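Local coordinates for spike protein P5 (Enterobacteria phage PRD1, PDB 1YQ5) that forms, as a homotrimer and together with proteins P31 and P2, the spike complexes at the five-fold vertices of the capsid and is essential for infectivity, at residues N24-F29 and K121-N126; Y77-K82 and G101-L106; G1-A6 and T139-N144. All coordinates share one frame; numbering follows the deposited sequence.

Contact 1 (N24-F29 and K121-N126); sequences NALTDF and KFSLCN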
ATOM      1  N   ASN A  24     -18.008   8.464 -11.244  1.00 12.33           N
ATOM      2  CA  ASN A  24     -16.998   9.375 -11.770  1.00 13.18           C
ATOM      3  C   ASN A  24     -16.910  10.750 -11.117  1.00 13.66           C
ATOM      4  O   ASN A  24     -16.952  11.768 -11.804  1.00 13.65           O
ATOM      5  CB  ASN A  24     -17.209   9.572 -13.271  1.00 13.99           C
ATOM      6  CG  ASN A  24     -15.923   9.898 -13.992  1.00 16.38           C
ATOM      7  OD1 ASN A  24     -15.916  10.606 -15.003  1.00 19.38           O
ATOM      8  ND2 ASN A  24     -14.824   9.375 -13.482  1.00 12.85           N
ATOM      9  N   ALA A  25     -16.784  10.775  -9.800  1.00 13.83           N
ATOM     10  CA  ALA A  25     -16.660  12.021  -9.065  1.00 14.53           C
ATOM     11  C   ALA A  25     -16.063  11.679  -7.711  1.00 14.18           C
ATOM     12  O   ALA A  25     -16.269  10.577  -7.200  1.00 13.13           O
ATOM     13  CB  ALA A  25     -18.026  12.678  -8.889  1.00 15.72           C
ATOM     14  N   LEU A  26     -15.314  12.611  -7.133  1.00 12.63           N
ATOM     15  CA  LEU A  26     -14.721  12.365  -5.828  1.00 14.06           C
ATOM     16  C   LEU A  26     -15.136  13.423  -4.822  1.00 14.53           C
ATOM     17  O   LEU A  26     -14.566  14.515  -4.782  1.00 13.21           O
ATOM     18  CB  LEU A  26     -13.194  12.311  -5.928  1.00 13.14           C
ATOM     19  CG  LEU A  26     -12.614  11.102  -6.666  1.00 12.84           C
ATOM     20  CD1 LEU A  26     -11.098  11.247  -6.744  1.00 10.22           C
ATOM     21  CD2 LEU A  26     -13.000   9.812  -5.940  1.00 12.94           C
ATOM     22  N   THR A  27     -16.141  13.093  -4.018  1.00 13.61           N
ATOM     23  CA  THR A  27     -16.637  13.997  -2.988  1.00 13.29           C
ATOM     24  C   THR A  27     -16.175  13.413  -1.662  1.00 13.98           C
ATOM     25  O   THR A  27     -16.475  12.258  -1.354  1.00 12.97           O
ATOM     26  CB  THR A  27     -18.181  14.067  -2.999  1.00 15.17           C
ATOM     27  OG1 THR A  27     -18.631  14.521  -4.282  1.00 15.66           O
ATOM     28  CG2 THR A  27     -18.682  15.025  -1.923  1.00 16.60           C
ATOM     29  N   ASP A  28     -15.440  14.202  -0.884  1.00 12.63           N
ATOM     30  CA  ASP A  28     -14.930  13.729   0.395  1.00 13.83           C
ATOM     31  C   ASP A  28     -16.021  13.186   1.311  1.00 13.71           C
ATOM     32  O   ASP A  28     -17.123  13.729   1.386  1.00 13.38           O
ATOM     33  CB  ASP A  28     -14.134  14.839   1.080  1.00 15.19           C
ATOM     34  CG  ASP A  28     -12.904  15.235   0.279  1.00 15.56           C
ATOM     35  OD1 ASP A  28     -12.318  14.344  -0.374  1.00 14.09           O
ATOM     36  OD2 ASP A  28     -12.513  16.419   0.310  1.00 15.79           O
ATOM     37  N   PHE A  29     -15.691  12.102   2.002  1.00 12.63           N
ATOM     38  CA  PHE A  29     -16.625  11.418   2.891  1.00 13.61           C
ATOM     39  C   PHE A  29     -16.818  12.022   4.279  1.00 13.81           C
ATOM     40  O   PHE A  29     -15.864  12.424   4.940  1.00 13.28           O
ATOM     41  CB  PHE A  29     -16.182   9.962   3.087  1.00 11.39           C
ATOM     42  CG  PHE A  29     -16.233   9.125   1.844  1.00 11.24           C
ATOM     43  CD1 PHE A  29     -15.337   8.072   1.676  1.00 11.97           C
ATOM     44  CD2 PHE A  29     -17.198   9.348   0.866  1.00 12.60           C
ATOM     45  CE1 PHE A  29     -15.403   7.254   0.552  1.00 12.51           C
ATOM     46  CE2 PHE A  29     -17.271   8.533  -0.262  1.00 13.73           C
ATOM     47  CZ  PHE A  29     -16.369   7.482  -0.416  1.00 12.18           C
ATOM     48  N   LYS A 121      -8.631  13.539   4.583  1.00 12.59           N
ATOM     49  CA  LYS A 121      -9.882  13.461   3.838  1.00 12.83           C
ATOM     50  C   LYS A 121      -9.874  12.239   2.923  1.00 12.91           C
ATOM     51  O   LYS A 121      -8.864  11.936   2.287  1.00 10.72           O
ATOM     52  CB  LYS A 121     -10.088  14.737   3.022  1.00 12.48           C
ATOM     53  CG  LYS A 121     -10.219  15.998   3.876  1.00 14.36           C
ATOM     54  CD  LYS A 121     -10.418  17.236   3.011  1.00 14.81           C
ATOM     55  CE  LYS A 121     -10.631  18.481   3.862  1.00 14.93           C
ATOM     56  NZ  LYS A 121     -10.849  19.694   3.022  1.00 12.70           N
ATOM     57  N   PHE A 122     -11.003  11.541   2.862  1.00 12.39           N
ATOM     58  CA  PHE A 122     -11.106  10.335   2.049  1.00 12.51           C
ATOM     59  C   PHE A 122     -12.249  10.377   1.043  1.00 13.08           C
ATOM     60  O   PHE A 122     -13.315  10.941   1.314  1.00 14.34           O
ATOM     61  CB  PHE A 122     -11.303   9.105   2.947  1.00 11.77           C
ATOM     62  CG  PHE A 122     -10.221   8.917   3.972  1.00 12.54           C
ATOM     63  CD1 PHE A 122     -10.217   9.662   5.149  1.00 13.27           C
ATOM     64  CD2 PHE A 122      -9.196   8.000   3.754  1.00 12.39           C
ATOM     65  CE1 PHE A 122      -9.210   9.495   6.099  1.00 12.95           C
ATOM     66  CE2 PHE A 122      -8.182   7.825   4.694  1.00 13.16           C
ATOM     67  CZ  PHE A 122      -8.190   8.578   5.872  1.00 13.73           C
ATOM     68  N   SER A 123     -12.023   9.757  -0.111  1.00 12.21           N
ATOM     69  CA  SER A 123     -13.039   9.683  -1.152  1.00 11.38           C
ATOM     70  C   SER A 123     -12.709   8.604  -2.169  1.00 11.95           C
ATOM     71  O   SER A 123     -11.541   8.268  -2.391  1.00 10.65           O
ATOM     72  CB  SER A 123     -13.181  11.021  -1.883  1.00 12.72           C
ATOM     73  OG  SER A 123     -14.285  10.979  -2.779  1.00 12.04           O
ATOM     74  N   LEU A 124     -13.753   8.058  -2.776  1.00 11.42           N
ATOM     75  CA  LEU A 124     -13.599   7.037  -3.801  1.00 11.04           C
ATOM     76  C   LEU A 124     -14.909   6.924  -4.567  1.00 11.51           C
ATOM     77  O   LEU A 124     -15.942   7.435  -4.128  1.00 11.22           O
ATOM     78  CB  LEU A 124     -13.221   5.686  -3.168  1.00 11.21           C
ATOM     79  CG  LEU A 124     -14.183   4.964  -2.218  1.00 12.48           C
ATOM     80  CD1 LEU A 124     -15.382   4.414  -2.992  1.00 13.85           C
ATOM     81  CD2 LEU A 124     -13.443   3.820  -1.537  1.00 13.73           C
ATOM     82  N   CYS A 125     -14.855   6.268  -5.719  1.00 10.77           N
ATOM     83  CA  CYS A 125     -16.026   6.065  -6.558  1.00 12.18           C
ATOM     84  C   CYS A 125     -15.611   5.064  -7.606  1.00 11.99           C
ATOM     85  O   CYS A 125     -14.494   4.555  -7.575  1.00 11.87           O
ATOM     86  CB  CYS A 125     -16.413   7.358  -7.281  1.00 11.73           C
ATOM     87  SG  CYS A 125     -15.280   7.796  -8.666  1.00 14.07           S
ATOM     88  N   ASN A 126     -16.531   4.768  -8.512  1.00 10.69           N
ATOM     89  CA  ASN A 126     -16.240   3.905  -9.641  1.00 12.76           C
ATOM     90  C   ASN A 126     -16.451   4.913 -10.766  1.00 13.15           C
ATOM     91  O   ASN A 126     -17.388   5.717 -10.703  1.00 13.24           O
ATOM     92  CB  ASN A 126     -17.247   2.771  -9.766  1.00 13.20           C
ATOM     93  CG  ASN A 126     -16.967   1.893 -10.966  1.00 14.38           C
ATOM     94  OD1 ASN A 126     -16.194   0.929 -10.886  1.00 16.17           O
ATOM     95  ND2 ASN A 126     -17.571   2.232 -12.095  1.00 11.79           N
TER
HETATM   96  O   HOH W   1     -17.196  10.260  -3.821  1.00  8.65           O
HETATM   97  O   HOH W   2     -13.504  18.335   1.965  1.00 12.99           O
HETATM   98  O   HOH W   3     -13.207  12.993   4.216  1.00  8.88           O
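Phe29 lies along strand 121-126 and holds it by backbone and ring together. Its N donates to Phe122 O over 2.7 Å, with the donor almost in line with the C=O bond (177° at the oxygen). Past this bond, water 3 accepts from Phe122 N and donates to Phe29 O. With CG anti to the carbonyl carbon (chi1 -65°), the ring swings onto the strand. Ser123 CA sits over one face, 4.0 Å from the ring centroid and displaced toward the rim, a CH-pi contact. At the far end of the ring, CZ comes to 3.8 Å from Leu124 CG, the two side chains crossing at a slant. At the other end of the loop segment, Asn24 N bonds to Asn126 O (2.9 Å, nearly straight at 174°). Ala25 N makes a weak hydrogen bond to Cys125 SG. Between these bonds Ser123 OG reaches the loop backbone, 2.9 Å from Thr27 O, while one methyl of Leu26, CD2, rests on Leu124 CA at 3.6 Å. Here water 1 takes the N-H of Thr27 and donates to Leu124 O. Asp28 OD2 lies against the aliphatic part of Lys121, 3.5 Å from CD, and reaches the ammonium through water 2. The carboxylate is held more directly by salt bridges from OD1 to Arg80 and from OD2 to Lys82, which fix its rotation. Strand 119-126 bonds along its backbone to strand 76-83, whose Arg80 and Lys82 provide those charges. The loop between strands 5-11 and 35-40 thus runs beside this sheet of the jelly roll, with Phe29 turned inward to meet Tyr11 and Ile136 of the facing sheet and Leu26 packed on Leu97 of a neighbouring subunit.

Contact 2 (Y77-K82 and G101-L106); sequences YLLRVK and GTISLL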
ATOM      1  N   TYR A  77     -12.215   1.631 -10.085  1.00 12.18           N
ATOM      2  CA  TYR A  77     -12.488   2.221  -8.791  1.00 12.49           C
ATOM      3  C   TYR A  77     -11.396   3.265  -8.593  1.00 13.01           C
ATOM      4  O   TYR A  77     -10.207   2.968  -8.746  1.00 13.76           O
ATOM      5  CB  TYR A  77     -12.434   1.169  -7.687  1.00 10.83           C
ATOM      6  CG  TYR A  77     -13.706   0.359  -7.592  1.00 10.71           C
ATOM      7  CD1 TYR A  77     -13.892  -0.785  -8.367  1.00 11.58           C
ATOM      8  CD2 TYR A  77     -14.740   0.764  -6.753  1.00 10.78           C
ATOM      9  CE1 TYR A  77     -15.090  -1.509  -8.305  1.00 11.40           C
ATOM     10  CE2 TYR A  77     -15.937   0.054  -6.685  1.00 12.11           C
ATOM     11  CZ  TYR A  77     -16.106  -1.079  -7.461  1.00 12.24           C
ATOM     12  OH  TYR A  77     -17.292  -1.772  -7.385  1.00 13.14           O
ATOM     13  N   LEU A  78     -11.809   4.490  -8.288  1.00 12.85           N
ATOM     14  CA  LEU A  78     -10.877   5.589  -8.077  1.00 11.03           C
ATOM     15  C   LEU A  78     -10.824   5.910  -6.589  1.00 11.38           C
ATOM     16  O   LEU A  78     -11.863   6.119  -5.960  1.00  8.78           O
ATOM     17  CB  LEU A  78     -11.341   6.828  -8.845  1.00 12.27           C
ATOM     18  CG  LEU A  78     -11.749   6.613 -10.304  1.00 11.51           C
ATOM     19  CD1 LEU A  78     -12.167   7.944 -10.899  1.00 11.97           C
ATOM     20  CD2 LEU A  78     -10.594   6.004 -11.097  1.00 12.78           C
ATOM     21  N   LEU A  79      -9.621   5.945  -6.027  1.00 10.62           N
ATOM     22  CA  LEU A  79      -9.474   6.239  -4.606  1.00 11.57           C
ATOM     23  C   LEU A  79      -8.576   7.438  -4.372  1.00 12.42           C
ATOM     24  O   LEU A  79      -7.592   7.639  -5.084  1.00 11.48           O
ATOM     25  CB  LEU A  79      -8.921   5.024  -3.858  1.00 11.75           C
ATOM     26  CG  LEU A  79      -9.844   3.807  -3.784  1.00 13.13           C
ATOM     27  CD1 LEU A  79      -9.902   3.127  -5.135  1.00 14.74           C
ATOM     28  CD2 LEU A  79      -9.331   2.834  -2.727  1.00 13.83           C
ATOM     29  N   ARG A  80      -8.919   8.234  -3.366  1.00 11.59           N
ATOM     30  CA  ARG A  80      -8.138   9.417  -3.051  1.00 13.29           C
ATOM     31  C   ARG A  80      -8.094   9.741  -1.567  1.00 13.10           C
ATOM     32  O   ARG A  80      -9.103   9.652  -0.861  1.00 12.85           O
ATOM     33  CB  ARG A  80      -8.693  10.633  -3.800  1.00 13.25           C
ATOM     34  CG  ARG A  80      -7.955  11.928  -3.502  1.00 13.65           C
ATOM     35  CD  ARG A  80      -8.633  13.113  -4.183  1.00 12.41           C
ATOM     36  NE  ARG A  80      -9.848  13.516  -3.483  1.00 11.60           N
ATOM     37  CZ  ARG A  80     -10.809  14.262  -4.023  1.00 14.04           C
ATOM     38  NH1 ARG A  80     -10.706  14.684  -5.283  1.00 11.56           N
ATOM     39  NH2 ARG A  80     -11.861  14.611  -3.297  1.00 11.67           N
ATOM     40  N   VAL A  81      -6.904  10.118  -1.111  1.00 13.70           N
ATOM     41  CA  VAL A  81      -6.673  10.513   0.270  1.00 12.75           C
ATOM     42  C   VAL A  81      -5.995  11.872   0.200  1.00 13.46           C
ATOM     43  O   VAL A  81      -5.076  12.069  -0.598  1.00 12.20           O
ATOM     44  CB  VAL A  81      -5.717   9.552   1.001  1.00 12.21           C
ATOM     45  CG1 VAL A  81      -5.413  10.091   2.395  1.00 12.18           C
ATOM     46  CG2 VAL A  81      -6.331   8.168   1.090  1.00 12.98           C
ATOM     47  N   LYS A  82      -6.448  12.809   1.024  1.00 12.20           N
ATOM     48  CA  LYS A  82      -5.851  14.136   1.036  1.00 12.54           C
ATOM     49  C   LYS A  82      -5.482  14.569   2.441  1.00 12.01           C
ATOM     50  O   LYS A  82      -6.106  14.153   3.415  1.00 10.39           O
ATOM     51  CB  LYS A  82      -6.818  15.172   0.461  1.00 14.04           C
ATOM     52  CG  LYS A  82      -7.315  14.869  -0.938  1.00 16.59           C
ATOM     53  CD  LYS A  82      -8.131  16.029  -1.489  1.00 18.78           C
ATOM     54  CE  LYS A  82      -9.382  16.267  -0.671  1.00 17.52           C
ATOM     55  NZ  LYS A  82     -10.075  17.536  -1.062  1.00 17.40           N
ATOM     56  N   GLY A 101     -11.254  -1.762  -4.803  1.00 12.06           N
ATOM     57  CA  GLY A 101      -9.909  -1.242  -4.916  1.00 12.66           C
ATOM     58  C   GLY A 101      -9.251  -1.043  -3.569  1.00 11.79           C
ATOM     59  O   GLY A 101      -9.868  -1.243  -2.520  1.00 11.14           O
ATOM     60  N   THR A 102      -7.996  -0.618  -3.607  1.00 11.78           N
ATOM     61  CA  THR A 102      -7.223  -0.414  -2.397  1.00 11.65           C
ATOM     62  C   THR A 102      -6.199   0.698  -2.562  1.00 12.35           C
ATOM     63  O   THR A 102      -5.599   0.841  -3.624  1.00 12.38           O
ATOM     64  CB  THR A 102      -6.438  -1.700  -2.030  1.00 12.19           C
ATOM     65  OG1 THR A 102      -7.356  -2.767  -1.744  1.00 11.69           O
ATOM     66  CG2 THR A 102      -5.531  -1.451  -0.829  1.00 10.88           C
ATOM     67  N   ILE A 103      -6.016   1.490  -1.512  1.00 13.09           N
ATOM     68  CA  ILE A 103      -4.992   2.525  -1.516  1.00 12.41           C
ATOM     69  C   ILE A 103      -4.388   2.538  -0.118  1.00 14.04           C
ATOM     70  O   ILE A 103      -5.106   2.607   0.884  1.00 13.66           O
ATOM     71  CB  ILE A 103      -5.528   3.942  -1.874  1.00 13.83           C
ATOM     72  CG1 ILE A 103      -4.331   4.883  -2.093  1.00 15.06           C
ATOM     73  CG2 ILE A 103      -6.420   4.491  -0.766  1.00 13.86           C
ATOM     74  CD1 ILE A 103      -4.692   6.265  -2.631  1.00 14.28           C
ATOM     75  N   SER A 104      -3.066   2.428  -0.059  1.00 12.63           N
ATOM     76  CA  SER A 104      -2.351   2.424   1.208  1.00 13.20           C
ATOM     77  C   SER A 104      -1.206   3.403   1.102  1.00 13.79           C
ATOM     78  O   SER A 104      -0.524   3.460   0.078  1.00 12.46           O
ATOM     79  CB  SER A 104      -1.827   1.027   1.526  1.00 15.06           C
ATOM     80  OG  SER A 104      -2.908   0.170   1.843  1.00 19.04           O
ATOM     81  N   LEU A 105      -0.990   4.155   2.173  1.00 13.20           N
ATOM     82  CA  LEU A 105       0.034   5.185   2.178  1.00 13.06           C
ATOM     83  C   LEU A 105       0.731   5.384   3.514  1.00 13.91           C
ATOM     84  O   LEU A 105       0.117   5.268   4.572  1.00 14.49           O
ATOM     85  CB  LEU A 105      -0.608   6.522   1.799  1.00 12.77           C
ATOM     86  CG  LEU A 105      -1.458   6.600   0.535  1.00 13.13           C
ATOM     87  CD1 LEU A 105      -2.632   7.547   0.759  1.00 14.22           C
ATOM     88  CD2 LEU A 105      -0.594   7.063  -0.625  1.00 12.80           C
ATOM     89  N   LEU A 106       2.023   5.682   3.445  1.00 13.07           N
ATOM     90  CA  LEU A 106       2.814   6.015   4.622  1.00 12.82           C
ATOM     91  C   LEU A 106       3.229   7.433   4.253  1.00 12.82           C
ATOM     92  O   LEU A 106       3.963   7.630   3.289  1.00 11.77           O
ATOM     93  CB  LEU A 106       4.063   5.136   4.758  1.00 13.03           C
ATOM     94  CG  LEU A 106       5.037   5.652   5.834  1.00 14.70           C
ATOM     95  CD1 LEU A 106       4.328   5.699   7.173  1.00 15.17           C
ATOM     96  CD2 LEU A 106       6.276   4.766   5.917  1.00 16.75           C
TER
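Leu79 and Ile103 mesh across the middle of the jelly-roll sandwich. The CD2 methyl of Leu79 drops against the opposite strand's backbone between Thr102 and Ile103, 3.8 Å from Ile103 N. Ile103 answers with CG2, which lies 3.9 Å from that same CD2 and also rests against Leu79 CB, so each branched side chain fills the notch beside the other. The torsion explains the reach: Ile103 CG1 is anti to the backbone N (chi1 -170°), and CD1 comes to Leu79 O at 4.0 Å. One step along, Val81 slots its CG2 between Ile103 and Leu105. It passes across Ile103, CG2 to CG2 at 4.1 Å, and meets Leu105 tip to tip, with Leu105 CD1 only 3.7 Å from Val81 CB. At the other end Gly101, with no side chain, lets strand 77-82 come close: the room a CB would need is taken by Leu79 CD1 and Tyr77 CB, and Tyr77 CG is 4.3 Å from Gly101 N. Tyr77 OH bonds Val72 O. The segment axes approach to 7.2 Å at 21° and splay toward Val81, where Leu105 reaches across the widening gap. Strand 76-83 lies between 119-126 and 86-93 in one sheet. Strand 100-109, beside 59-68, is outermost in the other sheet within this chain; its Thr102 OG1 bonds Val89 O, and Ser104 OG bonds Ser104 O, of a neighbouring subunit.

Contact 3 (G1-A6 and T139-N144); sequences GGVTDA and TAAKIN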
ATOM      1  N   GLY A   1       6.507  -0.614  22.030  1.00 37.52           N
ATOM      2  CA  GLY A   1       5.710  -1.559  21.179  1.00 37.09           C
ATOM      3  C   GLY A   1       4.300  -1.051  20.947  1.00 36.14           C
ATOM      4  O   GLY A   1       3.634  -0.586  21.879  1.00 37.13           O
ATOM      5  N   GLY A   2       3.835  -1.147  19.707  1.00 34.71           N
ATOM      6  CA  GLY A   2       2.499  -0.682  19.373  1.00 31.15           C
ATOM      7  C   GLY A   2       2.548   0.761  18.918  1.00 29.12           C
ATOM      8  O   GLY A   2       3.628   1.355  18.839  1.00 29.60           O
ATOM      9  N   VAL A   3       1.389   1.340  18.624  1.00 25.40           N
ATOM     10  CA  VAL A   3       1.334   2.725  18.170  1.00 22.34           C
ATOM     11  C   VAL A   3       0.614   3.582  19.204  1.00 21.07           C
ATOM     12  O   VAL A   3      -0.174   3.076  20.007  1.00 19.88           O
ATOM     13  CB  VAL A   3       0.606   2.829  16.814  1.00 22.47           C
ATOM     14  CG1 VAL A   3       1.288   1.932  15.795  1.00 21.96           C
ATOM     15  CG2 VAL A   3      -0.849   2.435  16.969  1.00 21.75           C
ATOM     16  N   THR A   4       0.881   4.881  19.183  1.00 18.83           N
ATOM     17  CA  THR A   4       0.267   5.796  20.141  1.00 17.66           C
ATOM     18  C   THR A   4      -1.165   6.162  19.770  1.00 17.46           C
ATOM     19  O   THR A   4      -2.012   6.352  20.645  1.00 15.66           O
ATOM     20  CB  THR A   4       1.081   7.094  20.256  1.00 18.52           C
ATOM     21  OG1 THR A   4       1.077   7.770  18.994  1.00 17.01           O
ATOM     22  CG2 THR A   4       2.522   6.784  20.648  1.00 19.10           C
ATOM     23  N   ASP A   5      -1.433   6.266  18.474  1.00 16.19           N
ATOM     24  CA  ASP A   5      -2.764   6.624  18.010  1.00 13.73           C
ATOM     25  C   ASP A   5      -3.147   5.859  16.758  1.00 12.62           C
ATOM     26  O   ASP A   5      -2.320   5.631  15.877  1.00 10.65           O
ATOM     27  CB  ASP A   5      -2.840   8.123  17.721  1.00 15.34           C
ATOM     28  CG  ASP A   5      -2.396   8.959  18.899  1.00 17.27           C
ATOM     29  OD1 ASP A   5      -1.173   9.139  19.075  1.00 17.22           O
ATOM     30  OD2 ASP A   5      -3.273   9.420  19.652  1.00 16.52           O
ATOM     31  N   ALA A   6      -4.414   5.470  16.689  1.00 12.14           N
ATOM     32  CA  ALA A   6      -4.921   4.736  15.538  1.00 11.50           C
ATOM     33  C   ALA A   6      -6.436   4.771  15.542  1.00 12.81           C
ATOM     34  O   ALA A   6      -7.067   4.937  16.590  1.00 13.97           O
ATOM     35  CB  ALA A   6      -4.430   3.289  15.571  1.00 11.89           C
ATOM     36  N   THR A 139      -8.410   2.910   7.755  1.00 11.97           N
ATOM     37  CA  THR A 139      -7.595   2.769   8.951  1.00 13.36           C
ATOM     38  C   THR A 139      -6.372   3.672   8.885  1.00 14.35           C
ATOM     39  O   THR A 139      -5.678   3.726   7.869  1.00 14.89           O
ATOM     40  CB  THR A 139      -7.119   1.313   9.129  1.00 13.82           C
ATOM     41  OG1 THR A 139      -8.256   0.456   9.287  1.00 15.65           O
ATOM     42  CG2 THR A 139      -6.218   1.188  10.350  1.00 14.49           C
ATOM     43  N   ALA A 140      -6.120   4.390   9.972  1.00 14.30           N
ATOM     44  CA  ALA A 140      -4.970   5.271  10.047  1.00 14.55           C
ATOM     45  C   ALA A 140      -4.278   5.051  11.384  1.00 15.03           C
ATOM     46  O   ALA A 140      -4.934   4.891  12.414  1.00 15.63           O
ATOM     47  CB  ALA A 140      -5.403   6.721   9.912  1.00 14.87           C
ATOM     48  N   ALA A 141      -2.952   5.027  11.360  1.00 13.38           N
ATOM     49  CA  ALA A 141      -2.176   4.833  12.573  1.00 12.22           C
ATOM     50  C   ALA A 141      -0.937   5.710  12.543  1.00 13.22           C
ATOM     51  O   ALA A 141      -0.252   5.798  11.525  1.00 12.15           O
ATOM     52  CB  ALA A 141      -1.772   3.366  12.717  1.00 10.85           C
ATOM     53  N   LYS A 142      -0.667   6.375  13.661  1.00 13.76           N
ATOM     54  CA  LYS A 142       0.505   7.228  13.780  1.00 15.03           C
ATOM     55  C   LYS A 142       1.643   6.291  14.158  1.00 14.89           C
ATOM     56  O   LYS A 142       1.629   5.723  15.249  1.00 16.39           O
ATOM     57  CB  LYS A 142       0.287   8.262  14.886  1.00 15.44           C
ATOM     58  CG  LYS A 142       1.417   9.271  15.052  1.00 15.75           C
ATOM     59  CD  LYS A 142       1.101  10.260  16.166  1.00 16.11           C
ATOM     60  CE  LYS A 142       2.138  11.367  16.245  1.00 15.45           C
ATOM     61  NZ  LYS A 142       3.499  10.828  16.506  1.00 16.06           N
ATOM     62  N   ILE A 143       2.619   6.113  13.271  1.00 16.28           N
ATOM     63  CA  ILE A 143       3.720   5.205  13.582  1.00 16.87           C
ATOM     64  C   ILE A 143       4.977   5.887  14.114  1.00 17.89           C
ATOM     65  O   ILE A 143       5.933   5.215  14.491  1.00 17.68           O
ATOM     66  CB  ILE A 143       4.104   4.323  12.373  1.00 19.10           C
ATOM     67  CG1 ILE A 143       4.786   5.163  11.301  1.00 18.68           C
ATOM     68  CG2 ILE A 143       2.854   3.647  11.805  1.00 17.69           C
ATOM     69  CD1 ILE A 143       5.495   4.320  10.266  1.00 21.33           C
ATOM     70  N   ASN A 144       4.987   7.215  14.130  1.00 17.65           N
ATOM     71  CA  ASN A 144       6.120   7.964  14.674  1.00 17.68           C
ATOM     72  C   ASN A 144       5.704   9.399  14.949  1.00 17.25           C
ATOM     73  O   ASN A 144       6.300  10.020  15.851  1.00 16.16           O
ATOM     74  CB  ASN A 144       7.324   7.968  13.728  1.00 17.64           C
ATOM     75  CG  ASN A 144       8.604   8.429  14.427  1.00 19.22           C
ATOM     76  OD1 ASN A 144       9.089   7.774  15.351  1.00 16.46           O
ATOM     77  ND2 ASN A 144       9.141   9.566  14.000  1.00 19.96           N
ATOM     78  OXT ASN A 144       4.798   9.881  14.240  1.00 16.01           O
TER
HETATM   79  O   HOH W   4       3.192   5.571  17.421  1.00 19.46           O
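Asp5 and Lys142 run side by side in the same direction from their strands. Behind them a single backbone bond, Lys142 N to Asp5 O (2.9 Å, 164°), spans the segments; the antiparallel pairing itself rests on Ala6 with Ala141. Lys142 leaves with CG anti to the backbone N (chi1 -177°) and stays extended to CE, so that CD passes 3.9 Å from Asp5 OD1 and 3.8 Å from Thr4 OG1, whose side chain lies across it at an angle. Only the last bond bends, at chi4, turning NZ into a salt bridge with the C-terminal carboxylate of Asn144 (OXT, 2.8 Å). Thr4 OG1 donates to Asp5 OD1 at 2.6 Å, arriving on the anti side of the carboxylate and 27° out of its plane. On the other face, the Ala6 and Ala141 methyls meet in a non-hydrogen-bonded pair. The small side chains let the backbones close: Ala6 CA makes a CA-H...O contact with Ala140 O at 3.1 Å. Val3 leans its CB against Lys142 O, 3.4 Å away, and water 4 links that oxygen to Thr4 N. Val3 and Ile143 also pack across the trimer interfaces, where Asn144 OD1 accepts from Val3 N of a neighbouring subunit. Asp5 OD1 and Lys142 NZ stay 5.6 Å apart, each with another partner: Asp5 has Lys57 and Gly43 N, Lys142 its own chain end. Asp5 N, buried with no partner in the model, probably carries some cost, and the salt bridge to Lys57 would favour the charged form of Asp5.

Contact 2 is the core of the sandwich: every touching residue is buried, and its contacts are van der Waals ones, mostly between apolar side chains. Contacts 1 and 3 lie further out, on opposite sides of the chain's centre, and mix apolar packing with backbone bonds, waters and charges. Contacts 1 and 2 share a sheet, since Ser123 O and Cys125 O probably accept hydrogen bonds from Arg80 N and Leu78 N. Contacts 2 and 3 reach the other sheet and touch where Leu106 packs on Ile143. Contact 1 sets a loop beside a strand, whereas contact 3 joins the first residues of this C-terminal domain to the protein's C-terminus. All three meet neighbouring subunits of the trimer.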